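PDB 1WU4: reducing end xylose-releasing exo-oligoxylanase from Bacillus halodurans, which hydrolyses xylooligosaccharides of three or more units, releasing xylose from the reducing end with inversion of anomeric configuration. Local coordinates for residues A[185-188]-A[189-193]; A[204-207]-A[208-211]. The protein carries 1 engineered substitution. All blocks are in the same frame, centred on the assembly; numbering follows the deposited sequence.

Contact 1: A[185-188]-A[189-193]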
ATOM      1  N   ILE A 185     -12.104  -1.748   7.184  1.00  8.30           N
ATOM      2  CA  ILE A 185     -11.059  -2.752   7.348  1.00  8.17           C
ATOM      3  C   ILE A 185     -10.529  -2.606   8.778  1.00  8.57           C
ATOM      4  O   ILE A 185     -10.498  -1.499   9.329  1.00  9.88           O
ATOM      5  CB  ILE A 185      -9.912  -2.543   6.318  1.00  7.74           C
ATOM      6  CG1 ILE A 185      -8.937  -3.722   6.371  1.00  8.32           C
ATOM      7  CG2 ILE A 185      -9.188  -1.223   6.580  1.00  9.61           C
ATOM      8  CD1 ILE A 185      -7.871  -3.674   5.285  1.00  9.86           C
ATOM      9  N   LYS A 186     -10.130  -3.722   9.380  1.00  9.12           N
ATOM     10  CA  LYS A 186      -9.624  -3.723  10.752  1.00  9.71           C
ATOM     11  C   LYS A 186      -8.101  -3.754  10.786  1.00  9.12           C
ATOM     12  O   LYS A 186      -7.459  -4.100   9.794  1.00 11.30           O
ATOM     13  CB  LYS A 186     -10.119  -4.957  11.503  1.00 11.49           C
ATOM     14  CG  LYS A 186     -11.611  -5.210  11.492  1.00 13.23           C
ATOM     15  CD  LYS A 186     -11.859  -6.574  12.134  1.00 16.49           C
ATOM     16  CE  LYS A 186     -13.316  -6.966  12.162  1.00 19.84           C
ATOM     17  NZ  LYS A 186     -13.440  -8.347  12.721  1.00 15.75           N
ATOM     18  N   PHE A 187      -7.528  -3.399  11.935  1.00  9.89           N
ATOM     19  CA  PHE A 187      -6.079  -3.446  12.098  1.00  9.69           C
ATOM     20  C   PHE A 187      -5.666  -4.919  12.011  1.00  9.89           C
ATOM     21  O   PHE A 187      -4.700  -5.262  11.329  1.00  9.97           O
ATOM     22  CB  PHE A 187      -5.663  -2.858  13.445  1.00  9.37           C
ATOM     23  CG  PHE A 187      -4.253  -3.180  13.819  1.00  9.58           C
ATOM     24  CD1 PHE A 187      -3.203  -2.846  12.970  1.00  9.91           C
ATOM     25  CD2 PHE A 187      -3.977  -3.878  14.988  1.00 10.87           C
ATOM     26  CE1 PHE A 187      -1.898  -3.209  13.276  1.00 12.24           C
ATOM     27  CE2 PHE A 187      -2.677  -4.246  15.303  1.00 11.68           C
ATOM     28  CZ  PHE A 187      -1.635  -3.911  14.443  1.00 10.64           C
ATOM     29  N   ILE A 188      -6.392  -5.772  12.732  1.00 10.25           N
ATOM     30  CA  ILE A 188      -6.191  -7.221  12.693  1.00 10.27           C
ATOM     31  C   ILE A 188      -7.575  -7.831  12.913  1.00 12.04           C
ATOM     32  O   ILE A 188      -8.469  -7.174  13.444  1.00 11.05           O
ATOM     33  CB  ILE A 188      -5.164  -7.751  13.743  1.00 10.62           C
ATOM     34  CG1 ILE A 188      -5.534  -7.304  15.154  1.00 11.65           C
ATOM     35  CG2 ILE A 188      -3.764  -7.296  13.365  1.00 12.94           C
ATOM     36  CD1 ILE A 188      -4.574  -7.834  16.215  1.00 13.40           C
ATOM     37  N   PRO A 189      -7.776  -9.090  12.499  1.00 10.17           N
ATOM     38  CA  PRO A 189      -9.072  -9.760  12.645  1.00 11.39           C
ATOM     39  C   PRO A 189      -9.773  -9.761  14.000  1.00 12.10           C
ATOM     40  O   PRO A 189     -10.997  -9.629  14.055  1.00 16.24           O
ATOM     41  CB  PRO A 189      -8.780 -11.179  12.158  1.00 13.73           C
ATOM     42  CG  PRO A 189      -7.690 -10.974  11.154  1.00 12.96           C
ATOM     43  CD  PRO A 189      -6.796  -9.983  11.859  1.00 12.22           C
ATOM     44  N   GLU A 190      -9.016  -9.900  15.083  1.00 13.70           N
ATOM     45  CA  GLU A 190      -9.620  -9.972  16.410  1.00 15.56           C
ATOM     46  C   GLU A 190      -9.808  -8.686  17.206  1.00 15.40           C
ATOM     47  O   GLU A 190     -10.190  -8.741  18.373  1.00 19.06           O
ATOM     48  CB  GLU A 190      -8.863 -10.986  17.277  1.00 19.67           C
ATOM     49  CG  GLU A 190      -7.385 -10.690  17.487  1.00 24.04           C
ATOM     50  CD  GLU A 190      -6.504 -11.251  16.384  1.00 28.01           C
ATOM     51  OE1 GLU A 190      -6.578 -10.757  15.240  1.00 27.10           O
ATOM     52  OE2 GLU A 190      -5.735 -12.196  16.666  1.00 32.39           O
ATOM     53  N   VAL A 191      -9.543  -7.532  16.605  1.00 12.66           N
ATOM     54  CA  VAL A 191      -9.741  -6.282  17.334  1.00 13.09           C
ATOM     55  C   VAL A 191     -10.845  -5.475  16.673  1.00 11.26           C
ATOM     56  O   VAL A 191     -11.283  -5.796  15.569  1.00 13.33           O
ATOM     57  CB  VAL A 191      -8.454  -5.420  17.391  1.00 13.46           C
ATOM     58  CG1 VAL A 191      -7.348  -6.191  18.090  1.00 13.72           C
ATOM     59  CG2 VAL A 191      -8.029  -5.006  15.989  1.00 13.79           C
ATOM     60  N   GLU A 192     -11.307  -4.436  17.358  1.00 11.79           N
ATOM     61  CA  GLU A 192     -12.349  -3.594  16.806  1.00 11.90           C
ATOM     62  C   GLU A 192     -11.901  -2.145  16.635  1.00 14.21           C
ATOM     63  O   GLU A 192     -12.541  -1.215  17.126  1.00 14.48           O
ATOM     64  CB  GLU A 192     -13.621  -3.663  17.659  1.00 16.64           C
ATOM     65  CG  GLU A 192     -14.391  -4.988  17.566  1.00 19.55           C
ATOM     66  CD  GLU A 192     -14.755  -5.393  16.138  1.00 22.71           C
ATOM     67  OE1 GLU A 192     -15.067  -4.516  15.306  1.00 22.19           O
ATOM     68  OE2 GLU A 192     -14.747  -6.610  15.849  1.00 29.16           O
ATOM     69  N   PHE A 193     -10.770  -1.968  15.962  1.00 12.08           N
ATOM     70  CA  PHE A 193     -10.257  -0.645  15.644  1.00 10.18           C
ATOM     71  C   PHE A 193      -9.531  -0.779  14.315  1.00 10.82           C
ATOM     72  O   PHE A 193      -9.364  -1.896  13.806  1.00 10.42           O
ATOM     73  CB  PHE A 193      -9.374  -0.061  16.765  1.00 10.14           C
ATOM     74  CG  PHE A 193      -8.097  -0.804  17.020  1.00  9.41           C
ATOM     75  CD1 PHE A 193      -6.956  -0.540  16.268  1.00 10.93           C
ATOM     76  CD2 PHE A 193      -8.016  -1.717  18.065  1.00 11.85           C
ATOM     77  CE1 PHE A 193      -5.750  -1.177  16.560  1.00 10.02           C
ATOM     78  CE2 PHE A 193      -6.817  -2.356  18.364  1.00 11.60           C
ATOM     79  CZ  PHE A 193      -5.682  -2.082  17.610  1.00 11.82           C
TER
HETATM   80  O   HOH W   1     -16.038  -7.911  13.274  1.00 25.41           O

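Contact 2: A[204-207]-A[208-211]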
ATOM      1  N   TYR A 204     -11.024  -1.272  -3.245  1.00  8.89           N
ATOM      2  CA  TYR A 204     -12.358  -1.822  -3.015  1.00  7.72           C
ATOM      3  C   TYR A 204     -13.298  -1.572  -4.193  1.00  9.55           C
ATOM      4  O   TYR A 204     -14.175  -2.387  -4.467  1.00  9.63           O
ATOM      5  CB  TYR A 204     -12.954  -1.263  -1.715  1.00  9.79           C
ATOM      6  CG  TYR A 204     -11.994  -1.283  -0.540  1.00  7.53           C
ATOM      7  CD1 TYR A 204     -10.941  -2.204  -0.479  1.00  7.13           C
ATOM      8  CD2 TYR A 204     -12.094  -0.337   0.476  1.00  8.37           C
ATOM      9  CE1 TYR A 204     -10.009  -2.167   0.553  1.00  9.65           C
ATOM     10  CE2 TYR A 204     -11.167  -0.293   1.516  1.00  8.00           C
ATOM     11  CZ  TYR A 204     -10.121  -1.207   1.542  1.00  7.33           C
ATOM     12  OH  TYR A 204      -9.162  -1.116   2.525  1.00  9.25           O
ATOM     13  N   GLU A 205     -13.118  -0.452  -4.886  1.00  9.83           N
ATOM     14  CA  GLU A 205     -13.944  -0.152  -6.053  1.00  9.71           C
ATOM     15  C   GLU A 205     -13.745  -1.271  -7.071  1.00 10.94           C
ATOM     16  O   GLU A 205     -14.690  -1.741  -7.705  1.00  9.88           O
ATOM     17  CB  GLU A 205     -13.519   1.178  -6.681  1.00 14.94           C
ATOM     18  CG  GLU A 205     -13.736   2.384  -5.792  1.00 19.23           C
ATOM     19  CD  GLU A 205     -15.146   2.924  -5.875  1.00 26.99           C
ATOM     20  OE1 GLU A 205     -16.102   2.118  -5.884  1.00 26.83           O
ATOM     21  OE2 GLU A 205     -15.295   4.162  -5.920  1.00 26.32           O
ATOM     22  N   LEU A 206     -12.498  -1.698  -7.231  1.00  9.44           N
ATOM     23  CA  LEU A 206     -12.199  -2.763  -8.174  1.00  9.13           C
ATOM     24  C   LEU A 206     -12.711  -4.101  -7.648  1.00  8.65           C
ATOM     25  O   LEU A 206     -13.192  -4.930  -8.420  1.00  8.91           O
ATOM     26  CB  LEU A 206     -10.695  -2.803  -8.458  1.00  9.50           C
ATOM     27  CG  LEU A 206     -10.192  -1.521  -9.138  1.00  9.57           C
ATOM     28  CD1 LEU A 206      -8.677  -1.542  -9.241  1.00 10.78           C
ATOM     29  CD2 LEU A 206     -10.826  -1.382 -10.519  1.00 10.24           C
ATOM     30  N   PHE A 207     -12.632  -4.314  -6.336  1.00  8.72           N
ATOM     31  CA  PHE A 207     -13.147  -5.554  -5.772  1.00  8.23           C
ATOM     32  C   PHE A 207     -14.656  -5.623  -6.023  1.00  8.26           C
ATOM     33  O   PHE A 207     -15.214  -6.705  -6.198  1.00 10.22           O
ATOM     34  CB  PHE A 207     -12.892  -5.634  -4.261  1.00  9.22           C
ATOM     35  CG  PHE A 207     -11.436  -5.714  -3.873  1.00  8.62           C
ATOM     36  CD1 PHE A 207     -10.441  -6.003  -4.810  1.00  9.15           C
ATOM     37  CD2 PHE A 207     -11.065  -5.521  -2.547  1.00  8.33           C
ATOM     38  CE1 PHE A 207      -9.097  -6.095  -4.421  1.00  8.84           C
ATOM     39  CE2 PHE A 207      -9.731  -5.612  -2.151  1.00  9.97           C
ATOM     40  CZ  PHE A 207      -8.745  -5.899  -3.091  1.00  8.84           C
ATOM     41  N   SER A 208     -15.316  -4.466  -6.054  1.00  9.39           N
ATOM     42  CA  SER A 208     -16.760  -4.441  -6.281  1.00 10.33           C
ATOM     43  C   SER A 208     -17.113  -4.883  -7.698  1.00 10.29           C
ATOM     44  O   SER A 208     -18.279  -5.132  -8.005  1.00 11.32           O
ATOM     45  CB  SER A 208     -17.338  -3.041  -6.008  1.00 10.27           C
ATOM     46  OG  SER A 208     -17.167  -2.159  -7.108  1.00 11.50           O
ATOM     47  N   LEU A 209     -16.102  -4.986  -8.556  1.00 10.17           N
ATOM     48  CA  LEU A 209     -16.312  -5.412  -9.935  1.00 10.24           C
ATOM     49  C   LEU A 209     -15.827  -6.837 -10.170  1.00 10.24           C
ATOM     50  O   LEU A 209     -16.383  -7.555 -11.004  1.00 11.87           O
ATOM     51  CB  LEU A 209     -15.558  -4.491 -10.901  1.00 12.71           C
ATOM     52  CG  LEU A 209     -15.865  -2.994 -10.870  1.00 11.40           C
ATOM     53  CD1 LEU A 209     -14.942  -2.267 -11.835  1.00 14.23           C
ATOM     54  CD2 LEU A 209     -17.323  -2.761 -11.237  1.00 16.99           C
ATOM     55  N   TRP A 210     -14.809  -7.252  -9.421  1.00 11.50           N
ATOM     56  CA  TRP A 210     -14.205  -8.565  -9.629  1.00 10.90           C
ATOM     57  C   TRP A 210     -14.319  -9.630  -8.544  1.00 11.85           C
ATOM     58  O   TRP A 210     -14.013 -10.795  -8.798  1.00 11.92           O
ATOM     59  CB  TRP A 210     -12.727  -8.376  -9.987  1.00 11.54           C
ATOM     60  CG  TRP A 210     -12.503  -7.383 -11.097  1.00 11.33           C
ATOM     61  CD1 TRP A 210     -13.322  -7.149 -12.166  1.00 10.21           C
ATOM     62  CD2 TRP A 210     -11.364  -6.529 -11.272  1.00 10.83           C
ATOM     63  NE1 TRP A 210     -12.764  -6.206 -12.994  1.00 12.04           N
ATOM     64  CE2 TRP A 210     -11.563  -5.809 -12.470  1.00 12.75           C
ATOM     65  CE3 TRP A 210     -10.193  -6.306 -10.534  1.00 10.83           C
ATOM     66  CZ2 TRP A 210     -10.633  -4.880 -12.950  1.00 10.66           C
ATOM     67  CZ3 TRP A 210      -9.269  -5.381 -11.011  1.00 11.29           C
ATOM     68  CH2 TRP A 210      -9.497  -4.680 -12.209  1.00 12.25           C
ATOM     69  N   ALA A 211     -14.730  -9.257  -7.341  1.00 10.24           N
ATOM     70  CA  ALA A 211     -14.857 -10.248  -6.276  1.00 11.08           C
ATOM     71  C   ALA A 211     -16.081 -11.123  -6.533  1.00 11.10           C
ATOM     72  O   ALA A 211     -16.801 -10.919  -7.513  1.00 11.08           O
ATOM     73  CB  ALA A 211     -14.987  -9.553  -4.924  1.00 12.70           C
TER

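Contact 1: A[185-188]-A[189-193]
Lys186 NZ is gripped from several sides where the chain doubles back through a type I beta turn, Ile188 to Val191. The loop belongs to a family 8 (alpha/alpha)6-barrel hydrolase and sets Phe187 near Asp263, the probable proton acceptor. Lys186 NZ donates to Pro189 O at 3.1 Å, and a water that accepts from it at 2.7 Å donates in turn to Glu192 OE2. The direct Lys186 NZ to Glu192 OE2 salt bridge is long, at 3.8 Å, and the water bridges the same two atoms. Pro176 O takes a further bond from the ammonium, while Glu192 OE1 is hydrogen-bonded to Tyr247 and Asn179. With its chain extended beyond CG, the lysine runs past Val191 O, which lies nearest CD, and delivers NZ to the turn.

Inside the loop the backbone bonds are unequal. Val191 N reaches Ile188 O only weakly, whereas Phe187 N donates to Phe193 O at 3.0 Å and ties the two ends of the loop together.

The two phenyl rings lie side by side and point the same way. Their planes are only 12° apart, but the rings are slid so far that they barely overlap. Phe187 CG stands anti to its own nitrogen (chi1 166°), which carries the ring beside its partner, with CD2 against Phe193 CE1 and CZ. Phe187 CB also touches Phe193 CE1, at 3.5 Å. Val191 CG2 sits over one face of the Phe193 ring, offset toward the rim, and meets the Phe187 ring at its edge. The same methyl presses on Ile188 CG1 at 3.5 Å, tighter than usual van der Waals contact.

Contact 2: A[204-207]-A[208-211]
Ser208 OG donates to Glu205 O at 2.6 Å, turning the hydroxyl back onto the helix that carries it. The torsion that sets this up places OG between the backbone N and the carbonyl carbon (chi1 82°), from where it reaches the carbonyl one turn earlier. Ser208 N has its main acceptor in Tyr204 O, at 2.9 Å, and approaches Glu205 O only weakly. Within this stretch, Glu205 O is therefore held chiefly by the side chain of Ser208.

Leu206 O serves two amides. Trp210 N comes nearly head-on to the carbonyl at 3.0 Å, the i to i+4 bond, while Leu209 N sits well above the carbonyl plane at 2.9 Å, an i to i+3 bond in the last turn. Phe207 O is claimed by Ala211 N at 2.8 Å, with Trp210 N adding a weak second approach. Beyond the backbone, Glu205 OE2 is paired with Arg227, Tyr204 OH with Glu131 and Leu200 N, and Ala211 O with Arg216.

The apolar side is organised round the indole. Leu206 and Trp210 run side by side in the same direction, with Leu206 CB over one face of the ring, 3.9 Å from Trp210 CZ3, and Leu206 CD2 near CH2. Trp210 and His142 meet edge-to-face, as do Phe207 and Trp219. Helices 127-144 and 216-233 thus flank this closing turn, where i to i+3 bonds join the i to i+4 pattern as a helix of the (alpha/alpha)6 barrel ends at Trp210, with Ala211 the first residue beyond it.

In the fold
Contact 1 and contact 2 follow one another along the chain: the loop 185-193 leads through strand 193-194 into helix 201-210, which ends in contact 2. Their centres are about 21 Å apart, yet they touch where Ile185 CD1 packs on Tyr204 OH at 4.0 Å, and Glu131 of helix 127-144 meets both of these residues. Their surroundings differ. The Phe187 side chain is about 5 Å from that of Asp263, the probable proton acceptor, and about 10 Å from that of Glu70, the probable proton donor, and Glu192 O hydrogen-bonds a glycerol, probably from the crystallisation liquor. Contact 2 lies away from these sites, among the barrel helices.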